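Local coordinates for protein histidine--tRNA ligase (Thermus thermophilus, PDB 1H4V) that catalyses the ATP-dependent attachment of L-histidine to tRNA(His), releasing AMP and diphosphate, as a homodimeric class II aminoacyl-tRNA synthetase, at residues 154-159 with 317-322; 143-148 with 245-250; 125-130 with 307-312. One frame throughout, in Å; residues are numbered along the deposited sequence.

Contact 1 of 3, residues 154-159 with 317-322; sequences LGLRRL and EAEGFG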
loop_
_atom_site.group_PDB
_atom_site.type_symbol
_atom_site.label_atom_id
_atom_site.label_comp_id
_atom_site.label_asym_id
_atom_site.label_seq_id
_atom_site.Cartn_x
_atom_site.Cartn_y
_atom_site.Cartn_z
ATOM N N LEU A 154 -11.932 14.395 7.446
ATOM C CA LEU A 154 -10.518 14.595 7.732
ATOM C C LEU A 154 -10.322 15.841 8.581
ATOM O O LEU A 154 -9.228 16.088 9.080
ATOM C CB LEU A 154 -9.717 14.731 6.434
ATOM C CG LEU A 154 -9.603 13.476 5.572
ATOM C CD1 LEU A 154 -8.931 13.823 4.272
ATOM C CD2 LEU A 154 -8.827 12.407 6.310
ATOM N N GLY A 155 -11.382 16.631 8.728
ATOM C CA GLY A 155 -11.297 17.839 9.525
ATOM C C GLY A 155 -11.182 19.112 8.709
ATOM O O GLY A 155 -11.206 20.215 9.259
ATOM N N LEU A 156 -11.050 18.977 7.396
ATOM C CA LEU A 156 -10.941 20.145 6.544
ATOM C C LEU A 156 -12.253 20.918 6.524
ATOM O O LEU A 156 -13.331 20.326 6.547
ATOM C CB LEU A 156 -10.570 19.722 5.121
ATOM C CG LEU A 156 -9.168 19.136 4.918
ATOM C CD1 LEU A 156 -9.020 18.588 3.505
ATOM C CD2 LEU A 156 -8.126 20.222 5.193
ATOM N N ARG A 157 -12.154 22.243 6.513
ATOM C CA ARG A 157 -13.328 23.112 6.442
ATOM C C ARG A 157 -13.063 24.113 5.326
ATOM O O ARG A 157 -11.983 24.117 4.745
ATOM C CB ARG A 157 -13.577 23.838 7.769
ATOM C CG ARG A 157 -12.350 24.408 8.428
ATOM C CD ARG A 157 -12.048 23.658 9.708
ATOM N NE ARG A 157 -10.737 24.009 10.240
ATOM C CZ ARG A 157 -10.268 23.579 11.405
ATOM N NH1 ARG A 157 -11.010 22.782 12.162
ATOM N NH2 ARG A 157 -9.056 23.938 11.807
ATOM N N ARG A 158 -14.031 24.963 5.020
ATOM C CA ARG A 158 -13.850 25.920 3.937
ATOM C C ARG A 158 -13.610 25.153 2.638
ATOM O O ARG A 158 -12.726 25.478 1.845
ATOM C CB ARG A 158 -12.681 26.858 4.248
ATOM C CG ARG A 158 -13.043 27.861 5.327
ATOM C CD ARG A 158 -11.871 28.671 5.834
ATOM N NE ARG A 158 -12.327 29.656 6.812
ATOM C CZ ARG A 158 -11.525 30.355 7.611
ATOM N NH1 ARG A 158 -10.210 30.181 7.558
ATOM N NH2 ARG A 158 -12.039 31.235 8.462
ATOM N N LEU A 159 -14.417 24.115 2.442
ATOM C CA LEU A 159 -14.339 23.281 1.253
ATOM C C LEU A 159 -15.315 23.837 0.233
ATOM O O LEU A 159 -16.498 23.981 0.530
ATOM C CB LEU A 159 -14.719 21.836 1.596
ATOM C CG LEU A 159 -13.713 21.059 2.437
ATOM C CD1 LEU A 159 -14.260 19.681 2.788
ATOM C CD2 LEU A 159 -12.416 20.948 1.652
ATOM N N GLU A 317 -2.267 20.447 6.762
ATOM C CA GLU A 317 -1.135 21.167 7.325
ATOM C C GLU A 317 -1.423 22.670 7.322
ATOM O O GLU A 317 -1.171 23.363 8.309
ATOM C CB GLU A 317 0.110 20.879 6.489
ATOM C CG GLU A 317 1.387 21.530 6.978
ATOM C CD GLU A 317 2.562 21.213 6.067
ATOM O OE1 GLU A 317 2.687 21.858 4.997
ATOM O OE2 GLU A 317 3.350 20.303 6.411
ATOM N N ALA A 318 -1.948 23.166 6.203
ATOM C CA ALA A 318 -2.282 24.579 6.064
ATOM C C ALA A 318 -3.305 25.016 7.115
ATOM O O ALA A 318 -3.248 26.136 7.608
ATOM C CB ALA A 318 -2.816 24.858 4.659
ATOM N N GLU A 319 -4.236 24.131 7.456
ATOM C CA GLU A 319 -5.250 24.437 8.463
ATOM C C GLU A 319 -4.687 24.252 9.868
ATOM O O GLU A 319 -5.397 24.413 10.858
ATOM C CB GLU A 319 -6.471 23.530 8.300
ATOM C CG GLU A 319 -7.323 23.815 7.083
ATOM C CD GLU A 319 -8.715 23.228 7.231
ATOM O OE1 GLU A 319 -9.069 22.858 8.372
ATOM O OE2 GLU A 319 -9.453 23.147 6.224
ATOM N N GLY A 320 -3.411 23.895 9.948
ATOM C CA GLY A 320 -2.780 23.704 11.241
ATOM C C GLY A 320 -2.875 22.316 11.848
ATOM O O GLY A 320 -2.317 22.081 12.917
ATOM N N PHE A 321 -3.571 21.394 11.190
ATOM C CA PHE A 321 -3.696 20.039 11.720
ATOM C C PHE A 321 -2.344 19.392 12.021
ATOM O O PHE A 321 -1.546 19.126 11.121
ATOM C CB PHE A 321 -4.477 19.147 10.754
ATOM C CG PHE A 321 -5.968 19.246 10.907
ATOM C CD1 PHE A 321 -6.636 20.435 10.627
ATOM C CD2 PHE A 321 -6.707 18.149 11.342
ATOM C CE1 PHE A 321 -8.018 20.531 10.776
ATOM C CE2 PHE A 321 -8.090 18.233 11.494
ATOM C CZ PHE A 321 -8.747 19.427 11.212
ATOM N N GLY A 322 -2.095 19.153 13.303
ATOM C CA GLY A 322 -0.860 18.521 13.718
ATOM C C GLY A 322 -1.191 17.100 14.115
ATOM O O GLY A 322 -2.357 16.764 14.335
#

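Contact 2 of 3, residues 143-148 with 245-250; sequences AVVLLY and ERLSVP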
loop_
_atom_site.group_PDB
_atom_site.type_symbol
_atom_site.label_atom_id
_atom_site.label_comp_id
_atom_site.label_asym_id
_atom_site.label_seq_id
_atom_site.Cartn_x
_atom_site.Cartn_y
_atom_site.Cartn_z
ATOM N N ALA A 143 -21.292 10.530 -5.702
ATOM C CA ALA A 143 -19.857 10.675 -5.927
ATOM C C ALA A 143 -19.386 11.996 -5.326
ATOM O O ALA A 143 -18.365 12.047 -4.636
ATOM C CB ALA A 143 -19.550 10.642 -7.425
ATOM N N VAL A 144 -20.146 13.058 -5.591
ATOM C CA VAL A 144 -19.837 14.392 -5.079
ATOM C C VAL A 144 -19.874 14.419 -3.547
ATOM O O VAL A 144 -18.918 14.846 -2.897
ATOM C CB VAL A 144 -20.834 15.455 -5.630
ATOM C CG1 VAL A 144 -20.609 16.780 -4.943
ATOM C CG2 VAL A 144 -20.647 15.630 -7.150
ATOM N N VAL A 145 -20.976 13.957 -2.968
ATOM C CA VAL A 145 -21.102 13.939 -1.516
ATOM C C VAL A 145 -20.038 13.062 -0.862
ATOM O O VAL A 145 -19.495 13.426 0.173
ATOM C CB VAL A 145 -22.489 13.438 -1.077
ATOM C CG1 VAL A 145 -22.597 13.481 0.440
ATOM C CG2 VAL A 145 -23.567 14.300 -1.702
ATOM N N LEU A 146 -19.744 11.908 -1.460
ATOM C CA LEU A 146 -18.728 11.012 -0.909
ATOM C C LEU A 146 -17.351 11.686 -0.840
ATOM O O LEU A 146 -16.635 11.532 0.148
ATOM C CB LEU A 146 -18.626 9.727 -1.734
ATOM C CG LEU A 146 -19.670 8.634 -1.488
ATOM C CD1 LEU A 146 -19.350 7.438 -2.354
ATOM C CD2 LEU A 146 -19.676 8.224 -0.022
ATOM N N LEU A 147 -16.989 12.425 -1.887
ATOM C CA LEU A 147 -15.716 13.125 -1.915
ATOM C C LEU A 147 -15.759 14.222 -0.868
ATOM O O LEU A 147 -14.826 14.387 -0.078
ATOM C CB LEU A 147 -15.464 13.736 -3.296
ATOM C CG LEU A 147 -14.297 14.719 -3.380
ATOM C CD1 LEU A 147 -13.004 14.021 -2.954
ATOM C CD2 LEU A 147 -14.189 15.260 -4.800
ATOM N N TYR A 148 -16.856 14.966 -0.859
ATOM C CA TYR A 148 -17.040 16.042 0.106
ATOM C C TYR A 148 -16.859 15.478 1.524
ATOM O O TYR A 148 -16.124 16.045 2.336
ATOM C CB TYR A 148 -18.442 16.630 -0.065
ATOM C CG TYR A 148 -18.740 17.831 0.796
ATOM C CD1 TYR A 148 -18.055 19.028 0.617
ATOM C CD2 TYR A 148 -19.727 17.776 1.779
ATOM C CE1 TYR A 148 -18.346 20.145 1.395
ATOM C CE2 TYR A 148 -20.023 18.883 2.561
ATOM C CZ TYR A 148 -19.330 20.064 2.362
ATOM O OH TYR A 148 -19.633 21.168 3.126
ATOM N N GLU A 245 -28.786 19.752 -3.099
ATOM C CA GLU A 245 -29.542 20.715 -2.313
ATOM C C GLU A 245 -30.184 19.953 -1.154
ATOM O O GLU A 245 -30.067 20.343 0.008
ATOM C CB GLU A 245 -30.611 21.382 -3.194
ATOM N N ARG A 246 -30.833 18.845 -1.489
ATOM C CA ARG A 246 -31.507 18.002 -0.518
ATOM C C ARG A 246 -30.538 17.404 0.514
ATOM O O ARG A 246 -30.943 17.031 1.611
ATOM C CB ARG A 246 -32.253 16.899 -1.267
ATOM C CG ARG A 246 -33.139 16.042 -0.404
ATOM C CD ARG A 246 -34.310 16.815 0.185
ATOM N NE ARG A 246 -35.036 15.969 1.123
ATOM C CZ ARG A 246 -35.866 14.995 0.761
ATOM N NH1 ARG A 246 -36.093 14.754 -0.520
ATOM N NH2 ARG A 246 -36.429 14.229 1.686
ATOM N N LEU A 247 -29.258 17.319 0.164
ATOM C CA LEU A 247 -28.258 16.775 1.078
ATOM C C LEU A 247 -27.471 17.876 1.773
ATOM O O LEU A 247 -26.470 17.614 2.434
ATOM C CB LEU A 247 -27.300 15.863 0.320
ATOM C CG LEU A 247 -27.906 14.514 -0.068
ATOM C CD1 LEU A 247 -27.088 13.859 -1.165
ATOM C CD2 LEU A 247 -27.987 13.643 1.168
ATOM N N SER A 248 -27.935 19.109 1.620
ATOM C CA SER A 248 -27.281 20.258 2.225
ATOM C C SER A 248 -25.820 20.428 1.826
ATOM O O SER A 248 -25.027 20.976 2.592
ATOM C CB SER A 248 -27.391 20.200 3.755
ATOM O OG SER A 248 -28.675 20.612 4.190
ATOM N N VAL A 249 -25.454 19.966 0.635
ATOM C CA VAL A 249 -24.077 20.137 0.180
ATOM C C VAL A 249 -23.985 21.442 -0.602
ATOM O O VAL A 249 -24.546 21.574 -1.690
ATOM C CB VAL A 249 -23.604 18.966 -0.732
ATOM C CG1 VAL A 249 -22.309 19.341 -1.443
ATOM C CG2 VAL A 249 -23.374 17.715 0.105
ATOM N N PRO A 250 -23.287 22.436 -0.043
ATOM C CA PRO A 250 -23.146 23.723 -0.732
ATOM C C PRO A 250 -22.292 23.583 -1.987
ATOM O O PRO A 250 -21.176 23.080 -1.923
ATOM C CB PRO A 250 -22.475 24.603 0.317
ATOM C CG PRO A 250 -21.613 23.616 1.071
ATOM C CD PRO A 250 -22.552 22.432 1.235
#

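Contact 3 of 3, residues 125-130 with 307-312; sequences HQVNYE and FGVERV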
loop_
_atom_site.group_PDB
_atom_site.type_symbol
_atom_site.label_atom_id
_atom_site.label_comp_id
_atom_site.label_asym_id
_atom_site.label_seq_id
_atom_site.Cartn_x
_atom_site.Cartn_y
_atom_site.Cartn_z
ATOM N N HIS A 125 0.273 9.813 -4.531
ATOM C CA HIS A 125 -0.729 8.825 -4.169
ATOM C C HIS A 125 -2.114 9.435 -4.244
ATOM O O HIS A 125 -2.317 10.616 -3.945
ATOM C CB HIS A 125 -0.477 8.310 -2.753
ATOM C CG HIS A 125 0.867 7.681 -2.571
ATOM N ND1 HIS A 125 2.034 8.416 -2.523
ATOM C CD2 HIS A 125 1.237 6.383 -2.473
ATOM C CE1 HIS A 125 3.065 7.599 -2.408
ATOM N NE2 HIS A 125 2.609 6.359 -2.375
ATOM N N GLN A 126 -3.077 8.649 -4.680
ATOM C CA GLN A 126 -4.419 9.175 -4.724
ATOM C C GLN A 126 -5.422 8.116 -4.376
ATOM O O GLN A 126 -5.129 6.915 -4.441
ATOM C CB GLN A 126 -4.747 9.806 -6.088
ATOM C CG GLN A 126 -4.587 8.957 -7.314
ATOM C CD GLN A 126 -5.133 9.667 -8.563
ATOM O OE1 GLN A 126 -4.842 10.843 -8.803
ATOM N NE2 GLN A 126 -5.926 8.950 -9.357
ATOM N N VAL A 127 -6.590 8.574 -3.951
ATOM C CA VAL A 127 -7.673 7.673 -3.614
ATOM C C VAL A 127 -8.666 7.780 -4.750
ATOM O O VAL A 127 -8.999 8.881 -5.177
ATOM C CB VAL A 127 -8.351 8.087 -2.297
ATOM C CG1 VAL A 127 -9.658 7.315 -2.124
ATOM C CG2 VAL A 127 -7.402 7.824 -1.123
ATOM N N ASN A 128 -9.120 6.644 -5.260
ATOM C CA ASN A 128 -10.087 6.651 -6.350
ATOM C C ASN A 128 -11.366 5.968 -5.935
ATOM O O ASN A 128 -11.341 4.982 -5.203
ATOM C CB ASN A 128 -9.550 5.926 -7.593
ATOM C CG ASN A 128 -8.604 6.781 -8.413
ATOM O OD1 ASN A 128 -7.419 6.896 -8.104
ATOM N ND2 ASN A 128 -9.127 7.387 -9.466
ATOM N N TYR A 129 -12.477 6.505 -6.413
ATOM C CA TYR A 129 -13.791 5.944 -6.157
ATOM C C TYR A 129 -14.482 5.880 -7.517
ATOM O O TYR A 129 -14.491 6.858 -8.258
ATOM C CB TYR A 129 -14.616 6.835 -5.237
ATOM C CG TYR A 129 -16.070 6.415 -5.208
ATOM C CD1 TYR A 129 -16.473 5.263 -4.526
ATOM C CD2 TYR A 129 -17.035 7.144 -5.892
ATOM C CE1 TYR A 129 -17.803 4.851 -4.527
ATOM C CE2 TYR A 129 -18.366 6.742 -5.907
ATOM C CZ TYR A 129 -18.742 5.595 -5.220
ATOM O OH TYR A 129 -20.057 5.201 -5.230
ATOM N N GLU A 130 -15.077 4.739 -7.824
ATOM C CA GLU A 130 -15.751 4.553 -9.098
ATOM C C GLU A 130 -17.058 3.753 -8.946
ATOM O O GLU A 130 -17.093 2.701 -8.301
ATOM C CB GLU A 130 -14.796 3.820 -10.050
ATOM C CG GLU A 130 -14.355 4.589 -11.290
ATOM C CD GLU A 130 -13.756 5.963 -11.016
ATOM O OE1 GLU A 130 -14.294 6.950 -11.552
ATOM O OE2 GLU A 130 -12.749 6.070 -10.284
ATOM N N PHE A 307 -8.665 12.005 -5.537
ATOM C CA PHE A 307 -8.053 13.133 -4.836
ATOM C C PHE A 307 -6.625 12.735 -4.453
ATOM O O PHE A 307 -6.335 11.565 -4.205
ATOM C CB PHE A 307 -8.889 13.601 -3.627
ATOM C CG PHE A 307 -8.969 12.624 -2.489
ATOM C CD1 PHE A 307 -7.854 12.343 -1.706
ATOM C CD2 PHE A 307 -10.190 12.051 -2.147
ATOM C CE1 PHE A 307 -7.958 11.509 -0.592
ATOM C CE2 PHE A 307 -10.310 11.214 -1.036
ATOM C CZ PHE A 307 -9.197 10.943 -0.254
ATOM N N GLY A 308 -5.725 13.705 -4.477
ATOM C CA GLY A 308 -4.336 13.432 -4.154
ATOM C C GLY A 308 -4.086 13.446 -2.664
ATOM O O GLY A 308 -4.404 14.416 -1.974
ATOM N N VAL A 309 -3.527 12.359 -2.164
ATOM C CA VAL A 309 -3.219 12.250 -0.747
ATOM C C VAL A 309 -2.291 13.385 -0.307
ATOM O O VAL A 309 -2.527 14.009 0.733
ATOM C CB VAL A 309 -2.585 10.874 -0.446
ATOM C CG1 VAL A 309 -2.180 10.780 1.016
ATOM C CG2 VAL A 309 -3.599 9.765 -0.797
ATOM N N GLU A 310 -1.256 13.669 -1.099
ATOM C CA GLU A 310 -0.327 14.742 -0.758
ATOM C C GLU A 310 -1.016 16.106 -0.774
ATOM O O GLU A 310 -0.712 16.960 0.049
ATOM C CB GLU A 310 0.879 14.772 -1.707
ATOM C CG GLU A 310 1.853 13.608 -1.564
ATOM C CD GLU A 310 1.392 12.350 -2.292
ATOM O OE1 GLU A 310 0.348 12.403 -2.991
ATOM O OE2 GLU A 310 2.082 11.311 -2.167
ATOM N N ARG A 311 -1.943 16.309 -1.707
ATOM C CA ARG A 311 -2.668 17.577 -1.781
ATOM C C ARG A 311 -3.448 17.759 -0.485
ATOM O O ARG A 311 -3.480 18.845 0.092
ATOM C CB ARG A 311 -3.663 17.579 -2.947
ATOM C CG ARG A 311 -3.052 17.618 -4.333
ATOM C CD ARG A 311 -2.583 19.015 -4.706
ATOM N NE ARG A 311 -2.067 19.064 -6.074
ATOM C CZ ARG A 311 -2.805 18.849 -7.160
ATOM N NH1 ARG A 311 -4.100 18.577 -7.040
ATOM N NH2 ARG A 311 -2.243 18.891 -8.363
ATOM N N VAL A 312 -4.095 16.683 -0.046
ATOM C CA VAL A 312 -4.889 16.714 1.173
ATOM C C VAL A 312 -4.030 16.920 2.412
ATOM O O VAL A 312 -4.386 17.723 3.265
ATOM C CB VAL A 312 -5.737 15.424 1.318
ATOM C CG1 VAL A 312 -6.424 15.395 2.670
ATOM C CG2 VAL A 312 -6.788 15.383 0.202
#

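Contact 1 of 3, residues 154-159 with 317-322
Arg157 grips the carboxylate of Glu319 twice, with its side chain and with its backbone. NE forms a salt bridge to Glu319 OE1 at 2.8 Å, while Arg157 N donates to the syn lone pair of Glu319 OE2 at 2.9 Å, nearly straight at 164°. OE1 lies over the NE side of one guanidinium face; the planes are 17° apart, but the carboxylate is displaced, so the groups overlap only partly. The bend of the arginine chain at chi2 (-112°) folds NE back over the acid. Phe321 CE1 also comes over this face, toward its rim and with its ring steeply turned, 3.7 Å from Arg157 NH2; Phe321 CZ lies 3.2 Å from Gly155 O. Leu156 CD2 packs against Glu319 OE2 at 3.4 Å. Replacing Glu319 with an alanine would probably leave the Arg157 guanidinium without its counter-charge and free to turn, and its amide N without this acceptor. Gly155, just after helix 137-153, and Gly320, just after helix 309-318, are the positive-phi residues of Schellman motifs. His273 NE2 also bonds Glu319 OE2. From the loop between helix 137-153 and strand 160-165, Leu156 packs on Ala315 and Leu316 of helix 309-318 and on Leu282 of strand 281-287.

Contact 2 of 3, residues 143-148 with 245-250
Val249, Tyr148 and Val145 lose the most surface here, 70, 56 and 53 Å² respectively, and Val249 is the residue that meets both of the others. Its CG2 methyl reaches Val145 CG2 at 3.9 Å and Tyr148 CD2 at 4.0 Å, while its CG1 methyl lies over a face of the tyrosine ring. The valine and the tyrosine run past each other in opposite directions. With CG anti to the backbone N (chi1 -175°), Tyr148 sends its ring out from helix 137-153 toward the incoming chain, and its OH comes to rest 3.7 Å from Pro250 CD. On the other flank, Val145 CG2 also touches Leu247 CD1, at 3.6 Å and with the two side chains at about a right angle. One methyl of Val145 therefore serves both apolar partners. Helix 231-246 ends in a Schellman motif with Ser248 at C-prime and Val249 N bonding Leu244 O; the chain then continues into strand 251-253. Leu247 packs on Phe345 of the second subunit, and Arg246 makes a salt bridge with Glu343 of that subunit, so the dimer interface adjoins the contact. No hydrogen bond or salt bridge joins the two segments: the 247 Å² they bury is held by shape and apolar packing, a fit that depends on methyl and ring positions rather than on matched donors and acceptors.

Contact 3 of 3, residues 125-130 with 307-312
Val127 and Phe307 form a hydrogen-bonded antiparallel pair, next to the non-hydrogen-bonded pair Gln126 and Gly308, whose CA atoms are 4.3 Å apart. This is the junction, in the class II synthetase catalytic fold, between motif 2 (strands 102-111 and 123-132) and motif 3 (strand 302-308 running into helix 309-318); in this family both motifs contribute to the ATP site. Val127 N donates to Phe307 O at 3.0 Å, and Phe307 N returns a bond to Val127 O. One step on, the strand partner has become a helix: Gly308 is the N-cap, and Val309 N reaches His125 O at 2.8 Å, approaching tilted from the carbonyl plane. A beta carbon on Gly308 would be crowded by Arg311 CG. Glu310, in the first turn, folds back through its bent chi2 and takes His125 by both backbone and side chain. OE1 accepts His125 N at 3.0 Å in an almost straight line (178°), and OE2 accepts His125 ND1 at 2.9 Å, both through syn lone pairs. OE2 lies at the ring edge, 10° out of its plane, with the carboxylate twisted against the ring; the bond to ND1 restrains ring rotation, and the bond from the backbone N of His125 helps hold the carboxylate. Gln126 NE2 bonds Asn128 OD1 within the strand. Helix 14-33 packs on the Val127 and Val309 side, where Val309 touches His20. On this same side Val127 CB sits over a face of the Phe307 ring, a CH-pi contact 3.9 Å from the centroid and 21° off the ring normal.

Overall arrangement
All three contacts belong to the catalytic domain. Contact 3 lies about 3 Å from the centre of the chain; contact 1 lies at the C-terminal end of the same helix 309-318, about 16 Å from the centre of contact 3. Between them Leu154 CD1 packs on Val312 CG1 at 3.4 Å. Helix 137-153 connects contact 2 to contact 3, whose centres are about 18 Å apart: Leu147 CD1 meets Phe307 CD2 and Leu146 CD1 meets Tyr129 CZ, each at 3.5 Å. Contacts 1 and 2, about 19 Å apart, touch through Leu159 CB and Tyr148 CE1 at 4.0 Å. No ligand is bound; contact 3 is built from motifs 2 and 3, which in class II synthetases help form the ATP site, and contacts 1 and 2 pack around it.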